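Local coordinates for protein walker-Type ATPase (Pyrococcus abyssi, PDB 2QEN) that is of unknown cellular function but holds ADP and magnesium in a Walker-type nucleotide site and probably binds ATP, at residues Phe15-Glu20 with Arg40-Ser45; Glu26-Glu29 with Leu33-Leu36; Ala153-Ala158 with Ile167-Ser172; Met271-Glu276 with Met327-Glu332. The protein carries 1 engineered substitution. All coordinates share one frame; numbering follows the deposited sequence.

In the fold
From the N terminus, interaction 1 opens first, at residues 15-20, and closes at 40-45. It joins the loop that starts helix 18-30 to the phosphate-binding loop before helix 44-54, around ADP. Interaction 2 opens and closes within that loop and lays helix 18-30 on strand 33-37. Interaction 3 follows in series and packs helix 149-161 on strand 165-171, which neighbours strand 33-37 in the parallel sheet. S172 at its end reaches K44 of interaction 1. Interaction 4 closes last and sets helix 255-280 against the C-terminal winged-helix region. It meets interaction 1 through the R41 and E273 salt bridge, and interaction 3 through N328 and S172. No two of the loops cross.

Interaction 1: residues Phe15-Glu20 with Arg40-Ser45; sequences FDREEE and RRVGKS. With MG (magnesium ion), chain B; ADP (adenosine-5'-diphosphate), chain C.
R17 lays its CG beside the adenine amino group, 3.6 Å from ADP N6, and runs on to the backbone of V42. NH2 donates to the carbonyl O of V42 at 2.7 Å. The bond is bent, with an N-H...O angle of 143°. V42 O lies at the edge of the guanidinium, close to its plane, and V42 CG2 packs 3.8 Å from NH2. A bend at chi2 (-56°) turns the chain from N6 toward V42. NE uses a second edge position: water 1 accepts from it, accepts from N6 and donates to G43 O. NH1 forms a salt bridge with E20 OE2, its hydrogen bond weak, and bonds to K201 O. An alanine here is likely to leave V42 O without this donor, take from water 1 its link to the loop, and leave E20 without its positive mate.

F15 reads the adenine edge with its backbone: its N gives to ADP N1 at 2.9 Å and its O takes from N6. Across the nucleotide, residues 40-45 carry the later part of the Walker A P-loop and the first residues of helix 44-54. The amides of G43 and K44 point at O1B, as does K44 NZ at 2.9 Å. R41 N holds O3B and S45 N holds O2B. A CB on G43 would run into ADP N7. S45 OG binds magnesium at 2.3 Å; ADP O2B and four waters complete its six ligands. The gathered N-H groups and the lysine would offset the phosphate charge, while R17 ties the adenine-reading loop to the phosphate-binding one.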
loop_
_atom_site.group_PDB
_atom_site.type_symbol
_atom_site.label_atom_id
_atom_site.label_comp_id
_atom_site.label_asym_id
_atom_site.label_seq_id
_atom_site.Cartn_x
_atom_site.Cartn_y
_atom_site.Cartn_z
ATOM N N PHE A 15 -13.501 9.806 0.289
ATOM C CA PHE A 15 -13.446 11.147 -0.299
ATOM C C PHE A 15 -12.733 11.105 -1.650
ATOM O O PHE A 15 -11.668 10.501 -1.778
ATOM C CB PHE A 15 -12.750 12.147 0.637
ATOM C CG PHE A 15 -12.899 13.595 0.213
ATOM C CD1 PHE A 15 -14.034 14.321 0.564
ATOM C CD2 PHE A 15 -11.897 14.234 -0.532
ATOM C CE1 PHE A 15 -14.185 15.658 0.170
ATOM C CE2 PHE A 15 -12.031 15.574 -0.920
ATOM C CZ PHE A 15 -13.182 16.286 -0.570
ATOM N N ASP A 16 -13.331 11.778 -2.633
ATOM C CA ASP A 16 -12.912 11.771 -4.049
ATOM C C ASP A 16 -12.459 10.429 -4.620
ATOM O O ASP A 16 -13.224 9.460 -4.615
ATOM C CB ASP A 16 -11.885 12.857 -4.364
ATOM C CG ASP A 16 -12.224 13.616 -5.667
ATOM O OD1 ASP A 16 -12.607 12.956 -6.681
ATOM O OD2 ASP A 16 -12.127 14.877 -5.663
ATOM N N ARG A 17 -11.220 10.399 -5.115
ATOM C CA ARG A 17 -10.630 9.220 -5.791
ATOM C C ARG A 17 -11.426 8.708 -6.997
ATOM O O ARG A 17 -11.349 7.533 -7.359
ATOM C CB ARG A 17 -10.339 8.085 -4.796
ATOM C CG ARG A 17 -9.311 8.406 -3.698
ATOM C CD ARG A 17 -7.957 8.872 -4.245
ATOM N NE ARG A 17 -6.907 8.913 -3.217
ATOM C CZ ARG A 17 -5.801 9.647 -3.307
ATOM N NH1 ARG A 17 -5.599 10.416 -4.374
ATOM N NH2 ARG A 17 -4.892 9.622 -2.333
ATOM N N GLU A 18 -12.172 9.605 -7.629
ATOM C CA GLU A 18 -13.022 9.238 -8.766
ATOM C C GLU A 18 -12.223 8.999 -10.056
ATOM O O GLU A 18 -12.572 8.132 -10.854
ATOM C CB GLU A 18 -14.139 10.270 -8.954
ATOM C CG GLU A 18 -15.286 10.065 -7.960
ATOM C CD GLU A 18 -15.819 11.359 -7.391
ATOM O OE1 GLU A 18 -16.157 12.260 -8.190
ATOM O OE2 GLU A 18 -15.895 11.480 -6.139
ATOM N N GLU A 19 -11.153 9.768 -10.236
ATOM C CA GLU A 19 -10.202 9.576 -11.332
ATOM C C GLU A 19 -9.469 8.238 -11.158
ATOM O O GLU A 19 -9.338 7.468 -12.100
ATOM C CB GLU A 19 -9.173 10.719 -11.376
ATOM C CG GLU A 19 -9.695 12.142 -11.017
ATOM C CD GLU A 19 -9.962 12.371 -9.509
ATOM O OE1 GLU A 19 -9.226 11.841 -8.644
ATOM O OE2 GLU A 19 -10.924 13.106 -9.193
ATOM N N GLU A 20 -9.005 7.982 -9.935
ATOM C CA GLU A 20 -8.256 6.774 -9.587
ATOM C C GLU A 20 -9.083 5.493 -9.753
ATOM O O GLU A 20 -8.577 4.467 -10.226
ATOM C CB GLU A 20 -7.715 6.873 -8.157
ATOM C CG GLU A 20 -6.587 7.873 -7.969
ATOM C CD GLU A 20 -7.059 9.319 -7.744
ATOM O OE1 GLU A 20 -8.278 9.605 -7.851
ATOM O OE2 GLU A 20 -6.195 10.179 -7.454
ATOM N N ARG A 40 2.973 4.902 1.296
ATOM C CA ARG A 40 2.226 4.366 2.431
ATOM C C ARG A 40 1.298 5.443 3.014
ATOM O O ARG A 40 1.719 6.583 3.199
ATOM C CB ARG A 40 3.198 3.880 3.507
ATOM C CG ARG A 40 2.544 3.525 4.832
ATOM C CD ARG A 40 2.258 2.045 4.964
ATOM N NE ARG A 40 3.435 1.343 5.468
ATOM C CZ ARG A 40 3.507 0.709 6.636
ATOM N NH1 ARG A 40 2.456 0.667 7.452
ATOM N NH2 ARG A 40 4.637 0.102 6.981
ATOM N N ARG A 41 0.044 5.058 3.275
ATOM C CA ARG A 41 -1.010 5.899 3.885
ATOM C C ARG A 41 -1.708 6.826 2.904
ATOM O O ARG A 41 -2.540 7.638 3.308
ATOM C CB ARG A 41 -0.505 6.717 5.078
ATOM C CG ARG A 41 -0.162 5.906 6.296
ATOM C CD ARG A 41 0.895 6.608 7.118
ATOM N NE ARG A 41 1.413 5.707 8.144
ATOM C CZ ARG A 41 2.673 5.292 8.230
ATOM N NH1 ARG A 41 3.613 5.722 7.373
ATOM N NH2 ARG A 41 2.999 4.456 9.205
ATOM N N VAL A 42 -1.360 6.709 1.629
ATOM C CA VAL A 42 -1.944 7.547 0.586
ATOM C C VAL A 42 -3.402 7.173 0.282
ATOM O O VAL A 42 -4.148 7.976 -0.274
ATOM C CB VAL A 42 -1.074 7.513 -0.707
ATOM C CG1 VAL A 42 -1.324 6.214 -1.545
ATOM C CG2 VAL A 42 -1.271 8.775 -1.516
ATOM N N GLY A 43 -3.788 5.945 0.623
ATOM C CA GLY A 43 -5.163 5.481 0.454
ATOM C C GLY A 43 -5.410 4.302 -0.486
ATOM O O GLY A 43 -6.534 4.142 -0.964
ATOM N N LYS A 44 -4.383 3.481 -0.745
ATOM C CA LYS A 44 -4.503 2.309 -1.652
ATOM C C LYS A 44 -5.424 1.205 -1.146
ATOM O O LYS A 44 -6.294 0.728 -1.891
ATOM C CB LYS A 44 -3.124 1.687 -1.984
ATOM C CG LYS A 44 -2.058 2.641 -2.543
ATOM C CD LYS A 44 -0.753 1.900 -2.845
ATOM C CE LYS A 44 0.002 1.469 -1.582
ATOM N NZ LYS A 44 0.327 2.624 -0.626
ATOM N N SER A 45 -5.231 0.758 0.100
ATOM C CA SER A 45 -6.126 -0.273 0.656
ATOM C C SER A 45 -7.587 0.168 0.655
ATOM O O SER A 45 -8.482 -0.602 0.287
ATOM C CB SER A 45 -5.719 -0.673 2.068
ATOM O OG SER A 45 -4.549 -1.465 2.027
HETATM MG MG MG B . -2.439 -0.651 2.482
HETATM P PB ADP C . -2.318 2.653 2.097
HETATM O O1B ADP C . -2.084 3.455 0.840
HETATM O O2B ADP C . -2.995 1.331 1.813
HETATM O O3B ADP C . -1.130 2.508 3.013
HETATM P PA ADP C . -4.846 3.222 3.521
HETATM O O1A ADP C . -5.839 2.907 2.434
HETATM O O2A ADP C . -4.724 2.325 4.713
HETATM O O3A ADP C . -3.366 3.558 2.916
HETATM O "O5'" ADP C . -5.236 4.714 4.009
HETATM C "C5'" ADP C . -4.765 5.287 5.233
HETATM C "C4'" ADP C . -5.977 5.829 6.001
HETATM O "O4'" ADP C . -6.389 7.099 5.460
HETATM C "C3'" ADP C . -7.237 4.968 5.924
HETATM O "O3'" ADP C . -7.337 4.042 6.999
HETATM C "C2'" ADP C . -8.347 5.960 6.068
HETATM O "O2'" ADP C . -8.300 6.388 7.426
HETATM C "C1'" ADP C . -7.815 7.166 5.353
HETATM N N9 ADP C . -8.155 7.337 3.923
HETATM C C8 ADP C . -7.368 6.978 2.892
HETATM N N7 ADP C . -7.913 7.341 1.707
HETATM C C5 ADP C . -9.083 7.950 1.976
HETATM C C6 ADP C . -10.167 8.575 1.191
HETATM N N6 ADP C . -10.108 8.625 -0.160
HETATM N N1 ADP C . -11.218 9.100 1.869
HETATM C C2 ADP C . -11.296 9.046 3.203
HETATM N N3 ADP C . -10.338 8.516 3.986
HETATM C C4 ADP C . -9.231 7.955 3.443
HETATM O O HOH W 1 -7.671 6.714 -1.203
HETATM O O HOH W 2 -1.714 -1.115 0.511
HETATM O O HOH W 3 -2.093 -2.537 3.358
HETATM O O HOH W 4 -3.250 -0.112 4.364
HETATM O O HOH W 5 -0.481 -0.129 3.395
#

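Interaction 2: residues Glu26-Glu29 with Leu33-Leu36; sequences ESLE and LTLL
S27 on helix 18-30 and T34 on strand 33-37 bring their backbones close, with CA atoms 6.3 Å apart. A short turn separates the two elements, which places the helix against the start of the strand. Both CB atoms point across the gap. The two hydroxyls meet there: S27 OG and T34 OG1 are 2.8 Å apart in a hydrogen bond, and either could be the donor. S27 OG reaches over with chi1 at -174°, away from its own backbone N. The T34 methyl lies alongside, with CG2 3.3 Å from S27 OG. L28 comes in crosswise and sets CD1 3.9 Å from T34 OG1, an apolar cover for the hydroxyl pair.

A valine in place of T34 would probably leave S27 OG without its hydroxyl partner in a buried spot. The backbone of T34 is bonded to I167 and L169 of strand 165-171, so its strand is held in the parallel sheet of the ATPase domain. S27 also touches V198, and L28 touches I168. The helix therefore covers three adjacent strands. The chemistry implies a polar link within apolar packing: the two hydroxyls share one hydrogen bond, so each has a polar partner where helix meets sheet.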
loop_
_atom_site.group_PDB
_atom_site.type_symbol
_atom_site.label_atom_id
_atom_site.label_comp_id
_atom_site.label_asym_id
_atom_site.label_seq_id
_atom_site.Cartn_x
_atom_site.Cartn_y
_atom_site.Cartn_z
ATOM N N GLU A 26 -10.391 0.918 -15.887
ATOM C CA GLU A 26 -9.778 0.937 -17.213
ATOM C C GLU A 26 -8.609 -0.051 -17.312
ATOM O O GLU A 26 -8.483 -0.773 -18.296
ATOM C CB GLU A 26 -9.341 2.359 -17.595
ATOM C CG GLU A 26 -10.507 3.323 -17.867
ATOM C CD GLU A 26 -10.078 4.772 -18.204
ATOM O OE1 GLU A 26 -8.919 5.148 -17.929
ATOM O OE2 GLU A 26 -10.915 5.537 -18.746
ATOM N N SER A 27 -7.779 -0.105 -16.276
ATOM C CA SER A 27 -6.636 -1.004 -16.288
ATOM C C SER A 27 -7.048 -2.478 -16.306
ATOM O O SER A 27 -6.473 -3.287 -17.045
ATOM C CB SER A 27 -5.705 -0.729 -15.112
ATOM O OG SER A 27 -4.543 -1.522 -15.249
ATOM N N LEU A 28 -8.043 -2.816 -15.489
ATOM C CA LEU A 28 -8.622 -4.161 -15.504
ATOM C C LEU A 28 -9.148 -4.542 -16.889
ATOM O O LEU A 28 -8.878 -5.651 -17.364
ATOM C CB LEU A 28 -9.693 -4.318 -14.431
ATOM C CG LEU A 28 -9.160 -4.901 -13.120
ATOM C CD1 LEU A 28 -8.403 -3.866 -12.281
ATOM C CD2 LEU A 28 -10.285 -5.524 -12.319
ATOM N N GLU A 29 -9.843 -3.609 -17.548
ATOM C CA GLU A 29 -10.321 -3.800 -18.930
ATOM C C GLU A 29 -9.205 -4.090 -19.921
ATOM O O GLU A 29 -9.412 -4.817 -20.888
ATOM C CB GLU A 29 -11.089 -2.575 -19.430
ATOM C CG GLU A 29 -12.458 -2.404 -18.807
ATOM C CD GLU A 29 -13.059 -1.026 -19.028
ATOM O OE1 GLU A 29 -12.669 -0.335 -20.005
ATOM O OE2 GLU A 29 -13.932 -0.637 -18.213
ATOM N N LEU A 33 -3.272 -8.186 -15.474
ATOM C CA LEU A 33 -2.532 -7.848 -14.272
ATOM C C LEU A 33 -2.423 -6.310 -14.142
ATOM O O LEU A 33 -2.036 -5.627 -15.097
ATOM C CB LEU A 33 -1.123 -8.444 -14.375
ATOM C CG LEU A 33 -0.328 -8.996 -13.183
ATOM C CD1 LEU A 33 1.170 -8.907 -13.472
ATOM C CD2 LEU A 33 -0.647 -8.360 -11.871
ATOM N N THR A 34 -2.730 -5.790 -12.957
ATOM C CA THR A 34 -2.720 -4.340 -12.676
ATOM C C THR A 34 -1.915 -4.094 -11.404
ATOM O O THR A 34 -2.045 -4.843 -10.440
ATOM C CB THR A 34 -4.178 -3.816 -12.518
ATOM O OG1 THR A 34 -4.845 -3.912 -13.776
ATOM C CG2 THR A 34 -4.243 -2.360 -12.047
ATOM N N LEU A 35 -1.071 -3.065 -11.411
ATOM C CA LEU A 35 -0.360 -2.640 -10.203
ATOM C C LEU A 35 -0.981 -1.360 -9.639
ATOM O O LEU A 35 -1.176 -0.384 -10.368
ATOM C CB LEU A 35 1.153 -2.455 -10.456
ATOM C CG LEU A 35 1.876 -3.487 -11.339
ATOM C CD1 LEU A 35 3.356 -3.163 -11.498
ATOM C CD2 LEU A 35 1.683 -4.914 -10.805
ATOM N N LEU A 36 -1.315 -1.376 -8.350
ATOM C CA LEU A 36 -1.820 -0.192 -7.692
ATOM C C LEU A 36 -0.740 0.375 -6.767
ATOM O O LEU A 36 -0.377 -0.250 -5.771
ATOM C CB LEU A 36 -3.118 -0.492 -6.949
ATOM C CG LEU A 36 -3.826 0.701 -6.305
ATOM C CD1 LEU A 36 -4.535 1.498 -7.375
ATOM C CD2 LEU A 36 -4.814 0.218 -5.246
#

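Interaction 3: residues Ala153-Ala158 with Ile167-Ser172; sequences ALFAYA and IILTGS
I167 opens the contact with its CD1 methyl, which sits between two residues of helix 149-161. It lies 3.7 Å from F155 CD1 and 3.7 Å from A158 CB. Its CG1 stands opposite the carbonyl carbon (chi1 -68°) and the chain then runs straight, carrying CD1 out to the helix. The F155 and I167 side chains cross at about a right angle. I168 faces the other way, onto I131 and A133.

L169 points to the helix again. Its CD2 touches the far end of the same ring, 3.8 Å from F155 CZ, while CD1 is 4.1 Å from F155 CE2. One phenylalanine thus spans both strand residues, and F134 packs edge-to-face on it. Strand 130-135, helix 149-161 and strand 165-171 make up a beta-alpha-beta crossover of the P-loop ATPase fold, and this is its apolar seam. The helix segment runs at 141° to the strand, with the axes 10.9 Å apart at closest.

Further along, the strand turns polar. T170 OG1 is hydrogen-bonded to D135 OD1 and E136 N, next to the magnesium site. S172, just past the strand, hydrogen-bonds through OG to E136 OE2 and to K44 NZ of the P-loop.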
loop_
_atom_site.group_PDB
_atom_site.type_symbol
_atom_site.label_atom_id
_atom_site.label_comp_id
_atom_site.label_asym_id
_atom_site.label_seq_id
_atom_site.Cartn_x
_atom_site.Cartn_y
_atom_site.Cartn_z
ATOM N N ALA A 153 5.198 -17.546 -11.226
ATOM C CA ALA A 153 4.741 -18.586 -12.136
ATOM C C ALA A 153 3.211 -18.687 -12.151
ATOM O O ALA A 153 2.602 -18.763 -13.220
ATOM C CB ALA A 153 5.390 -19.934 -11.791
ATOM N N LEU A 154 2.595 -18.674 -10.974
ATOM C CA LEU A 154 1.143 -18.652 -10.858
ATOM C C LEU A 154 0.541 -17.457 -11.582
ATOM O O LEU A 154 -0.446 -17.613 -12.293
ATOM C CB LEU A 154 0.712 -18.648 -9.379
ATOM C CG LEU A 154 -0.783 -18.524 -9.041
ATOM C CD1 LEU A 154 -1.613 -19.751 -9.488
ATOM C CD2 LEU A 154 -0.941 -18.295 -7.566
ATOM N N PHE A 155 1.128 -16.272 -11.388
ATOM C CA PHE A 155 0.669 -15.040 -12.056
ATOM C C PHE A 155 0.796 -15.106 -13.597
ATOM O O PHE A 155 -0.054 -14.578 -14.315
ATOM C CB PHE A 155 1.408 -13.796 -11.539
ATOM C CG PHE A 155 1.206 -13.500 -10.068
ATOM C CD1 PHE A 155 0.056 -13.903 -9.394
ATOM C CD2 PHE A 155 2.174 -12.771 -9.360
ATOM C CE1 PHE A 155 -0.112 -13.614 -8.035
ATOM C CE2 PHE A 155 2.009 -12.463 -8.009
ATOM C CZ PHE A 155 0.877 -12.875 -7.344
ATOM N N ALA A 156 1.867 -15.724 -14.087
ATOM C CA ALA A 156 2.087 -15.901 -15.525
ATOM C C ALA A 156 1.020 -16.818 -16.099
ATOM O O ALA A 156 0.520 -16.594 -17.193
ATOM C CB ALA A 156 3.461 -16.484 -15.782
ATOM N N TYR A 157 0.668 -17.849 -15.337
ATOM C CA TYR A 157 -0.388 -18.781 -15.733
ATOM C C TYR A 157 -1.758 -18.098 -15.775
ATOM O O TYR A 157 -2.473 -18.208 -16.757
ATOM C CB TYR A 157 -0.405 -19.988 -14.799
ATOM C CG TYR A 157 -1.576 -20.906 -15.038
ATOM C CD1 TYR A 157 -1.651 -21.694 -16.191
ATOM C CD2 TYR A 157 -2.598 -20.989 -14.117
ATOM C CE1 TYR A 157 -2.721 -22.522 -16.406
ATOM C CE2 TYR A 157 -3.662 -21.827 -14.320
ATOM C CZ TYR A 157 -3.721 -22.583 -15.451
ATOM O OH TYR A 157 -4.798 -23.405 -15.625
ATOM N N ALA A 158 -2.110 -17.373 -14.721
ATOM C CA ALA A 158 -3.323 -16.554 -14.751
ATOM C C ALA A 158 -3.351 -15.579 -15.955
ATOM O O ALA A 158 -4.364 -15.455 -16.645
ATOM C CB ALA A 158 -3.493 -15.810 -13.435
ATOM N N ILE A 167 -5.993 -9.866 -11.644
ATOM C CA ILE A 167 -5.116 -9.816 -10.482
ATOM C C ILE A 167 -4.670 -8.356 -10.305
ATOM O O ILE A 167 -4.295 -7.695 -11.276
ATOM C CB ILE A 167 -3.915 -10.787 -10.627
ATOM C CG1 ILE A 167 -4.380 -12.249 -10.578
ATOM C CG2 ILE A 167 -2.829 -10.522 -9.545
ATOM C CD1 ILE A 167 -3.255 -13.235 -10.801
ATOM N N ILE A 168 -4.811 -7.854 -9.082
ATOM C CA ILE A 168 -4.320 -6.537 -8.701
ATOM C C ILE A 168 -3.243 -6.765 -7.651
ATOM O O ILE A 168 -3.476 -7.484 -6.679
ATOM C CB ILE A 168 -5.448 -5.651 -8.105
ATOM C CG1 ILE A 168 -6.548 -5.411 -9.145
ATOM C CG2 ILE A 168 -4.882 -4.285 -7.601
ATOM C CD1 ILE A 168 -7.818 -4.782 -8.577
ATOM N N LEU A 169 -2.070 -6.170 -7.862
ATOM C CA LEU A 169 -0.992 -6.160 -6.876
ATOM C C LEU A 169 -0.766 -4.724 -6.430
ATOM O O LEU A 169 -0.576 -3.825 -7.253
ATOM C CB LEU A 169 0.311 -6.737 -7.464
ATOM C CG LEU A 169 0.261 -8.095 -8.190
ATOM C CD1 LEU A 169 1.654 -8.441 -8.685
ATOM C CD2 LEU A 169 -0.245 -9.199 -7.289
ATOM N N THR A 170 -0.812 -4.503 -5.131
ATOM C CA THR A 170 -0.564 -3.180 -4.601
ATOM C C THR A 170 0.797 -3.202 -3.919
ATOM O O THR A 170 1.291 -4.270 -3.516
ATOM C CB THR A 170 -1.645 -2.699 -3.582
ATOM O OG1 THR A 170 -1.240 -3.050 -2.255
ATOM C CG2 THR A 170 -3.040 -3.286 -3.894
ATOM N N GLY A 171 1.386 -2.022 -3.795
ATOM C CA GLY A 171 2.649 -1.848 -3.092
ATOM C C GLY A 171 2.877 -0.404 -2.693
ATOM O O GLY A 171 2.713 0.517 -3.506
ATOM N N SER A 172 3.221 -0.211 -1.424
ATOM C CA SER A 172 3.744 1.063 -0.937
ATOM C C SER A 172 5.242 1.172 -1.236
ATOM O O SER A 172 5.751 2.271 -1.458
ATOM C CB SER A 172 3.498 1.209 0.565
ATOM O OG SER A 172 2.104 1.156 0.864
#

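Interaction 4: residues Met271-Glu276 with Met327-Glu332; sequences MGELEE and MNWIVE
W329 drives the six-membered end of its indole between E273 and L274 of helix 255-280. CH2 is the leading atom. E273 CB meets the ring at its edge, near the ring plane, 3.8 Å from CH2. The carboxylate then climbs to one side of that plane and brings OE1 3.7 Å from W329 CH2. Carboxylate and indole planes are 54° apart, and OE1 approaches obliquely. L274 comes from the opposite side of the ring plane. Its CD2 lies 3.9 Å from W329 CH2 and equally far from CZ3, an apolar contact.

Torsions explain the reach of E273. With chi1 at -65°, CG sits on the backbone N side, and the rest of the chain is extended. The carboxylate thus passes the ring toward R41, which forms a salt bridge with E273 OE2. R41 also binds ADP, so this acid links the helix to the nucleotide site. The tryptophan covers the stem of the glutamate, while its charged end is held elsewhere.

N328, just before W329, ends helix 314-326 in a Schellman motif with positive phi (66°), and its ND2 bonds to S172 O. W329 also packs on L277, L288 and L324. The contact therefore joins helices 255-280, 282-292 and 314-326 at the foot of the antiparallel hairpin 330-333 and 336-339, consistent with the wing of a winged-helix domain.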
loop_
_atom_site.group_PDB
_atom_site.type_symbol
_atom_site.label_atom_id
_atom_site.label_comp_id
_atom_site.label_asym_id
_atom_site.label_seq_id
_atom_site.Cartn_x
_atom_site.Cartn_y
_atom_site.Cartn_z
ATOM N N MET A 271 8.125 5.589 14.298
ATOM C CA MET A 271 9.243 5.121 15.111
ATOM C C MET A 271 9.330 3.599 15.056
ATOM O O MET A 271 10.430 3.030 15.056
ATOM C CB MET A 271 9.087 5.590 16.558
ATOM C CG MET A 271 10.340 6.204 17.146
ATOM S SD MET A 271 10.803 7.743 16.315
ATOM C CE MET A 271 12.587 7.575 16.282
ATOM N N GLY A 272 8.159 2.957 15.006
ATOM C CA GLY A 272 8.042 1.495 14.909
ATOM C C GLY A 272 8.654 0.978 13.620
ATOM O O GLY A 272 9.382 -0.011 13.629
ATOM N N GLU A 273 8.353 1.660 12.517
ATOM C CA GLU A 273 8.932 1.362 11.208
ATOM C C GLU A 273 10.422 1.709 11.118
ATOM O O GLU A 273 11.186 1.000 10.463
ATOM C CB GLU A 273 8.183 2.106 10.114
ATOM C CG GLU A 273 6.757 1.680 9.942
ATOM C CD GLU A 273 5.870 2.795 9.433
ATOM O OE1 GLU A 273 6.367 3.697 8.723
ATOM O OE2 GLU A 273 4.664 2.763 9.748
ATOM N N LEU A 274 10.833 2.792 11.768
ATOM C CA LEU A 274 12.245 3.141 11.816
ATOM C C LEU A 274 13.069 2.120 12.624
ATOM O O LEU A 274 14.253 1.913 12.332
ATOM C CB LEU A 274 12.443 4.566 12.342
ATOM C CG LEU A 274 11.955 5.728 11.467
ATOM C CD1 LEU A 274 12.062 7.043 12.245
ATOM C CD2 LEU A 274 12.709 5.825 10.131
ATOM N N GLU A 275 12.438 1.493 13.624
ATOM C CA GLU A 275 13.035 0.374 14.365
ATOM C C GLU A 275 13.400 -0.764 13.412
ATOM O O GLU A 275 14.511 -1.301 13.471
ATOM C CB GLU A 275 12.070 -0.178 15.427
ATOM C CG GLU A 275 12.007 0.585 16.742
ATOM C CD GLU A 275 11.226 -0.165 17.831
ATOM O OE1 GLU A 275 10.326 -0.983 17.500
ATOM O OE2 GLU A 275 11.515 0.058 19.032
ATOM N N GLU A 276 12.448 -1.129 12.552
ATOM C CA GLU A 276 12.642 -2.180 11.555
ATOM C C GLU A 276 13.856 -1.877 10.674
ATOM O O GLU A 276 14.725 -2.736 10.500
ATOM C CB GLU A 276 11.376 -2.379 10.700
ATOM C CG GLU A 276 10.125 -2.825 11.484
ATOM C CD GLU A 276 8.866 -2.991 10.612
ATOM O OE1 GLU A 276 8.592 -2.133 9.737
ATOM O OE2 GLU A 276 8.134 -3.985 10.821
ATOM N N MET A 327 12.061 1.415 -1.306
ATOM C CA MET A 327 11.157 1.263 -0.173
ATOM C C MET A 327 10.190 2.446 -0.101
ATOM O O MET A 327 9.281 2.450 0.718
ATOM C CB MET A 327 11.965 1.171 1.135
ATOM C CG MET A 327 12.389 -0.245 1.559
ATOM S SD MET A 327 13.601 -0.164 2.912
ATOM C CE MET A 327 12.925 -1.324 4.067
ATOM N N ASN A 328 10.428 3.468 -0.927
ATOM C CA ASN A 328 9.606 4.682 -0.959
ATOM C C ASN A 328 9.659 5.550 0.318
ATOM O O ASN A 328 8.699 6.289 0.617
ATOM C CB ASN A 328 8.152 4.331 -1.294
ATOM C CG ASN A 328 7.599 5.145 -2.447
ATOM O OD1 ASN A 328 8.242 6.077 -2.938
ATOM N ND2 ASN A 328 6.394 4.800 -2.881
ATOM N N TRP A 329 10.758 5.472 1.072
ATOM C CA TRP A 329 10.965 6.420 2.188
ATOM C C TRP A 329 11.262 7.786 1.598
ATOM O O TRP A 329 10.895 8.822 2.164
ATOM C CB TRP A 329 12.116 5.994 3.105
ATOM C CG TRP A 329 11.729 4.880 4.046
ATOM C CD1 TRP A 329 11.931 3.552 3.860
ATOM C CD2 TRP A 329 11.072 5.011 5.317
ATOM N NE1 TRP A 329 11.443 2.841 4.923
ATOM C CE2 TRP A 329 10.912 3.707 5.837
ATOM C CE3 TRP A 329 10.619 6.098 6.069
ATOM C CZ2 TRP A 329 10.308 3.456 7.074
ATOM C CZ3 TRP A 329 10.014 5.854 7.301
ATOM C CH2 TRP A 329 9.868 4.539 7.794
ATOM N N ILE A 330 11.869 7.748 0.409
ATOM C CA ILE A 330 12.493 8.903 -0.198
ATOM C C ILE A 330 12.189 9.017 -1.694
ATOM O O ILE A 330 12.043 8.018 -2.387
ATOM C CB ILE A 330 14.027 8.844 0.098
ATOM C CG1 ILE A 330 14.435 9.964 1.001
ATOM C CG2 ILE A 330 14.925 8.701 -1.120
ATOM C CD1 ILE A 330 14.478 9.486 2.352
ATOM N N VAL A 331 12.075 10.256 -2.159
ATOM C CA VAL A 331 12.073 10.576 -3.575
ATOM C C VAL A 331 13.367 11.354 -3.909
ATOM O O VAL A 331 13.822 12.201 -3.113
ATOM C CB VAL A 331 10.815 11.411 -3.964
ATOM C CG1 VAL A 331 10.724 11.570 -5.439
ATOM C CG2 VAL A 331 9.529 10.727 -3.475
ATOM N N GLU A 332 13.973 11.034 -5.054
ATOM C CA GLU A 332 15.029 11.855 -5.638
ATOM C C GLU A 332 14.479 12.602 -6.842
ATOM O O GLU A 332 14.052 11.981 -7.816
ATOM C CB GLU A 332 16.253 11.024 -6.056
ATOM C CG GLU A 332 17.359 11.872 -6.715
ATOM C CD GLU A 332 18.619 11.088 -7.102
ATOM O OE1 GLU A 332 18.597 9.830 -7.097
ATOM O OE2 GLU A 332 19.651 11.749 -7.411
#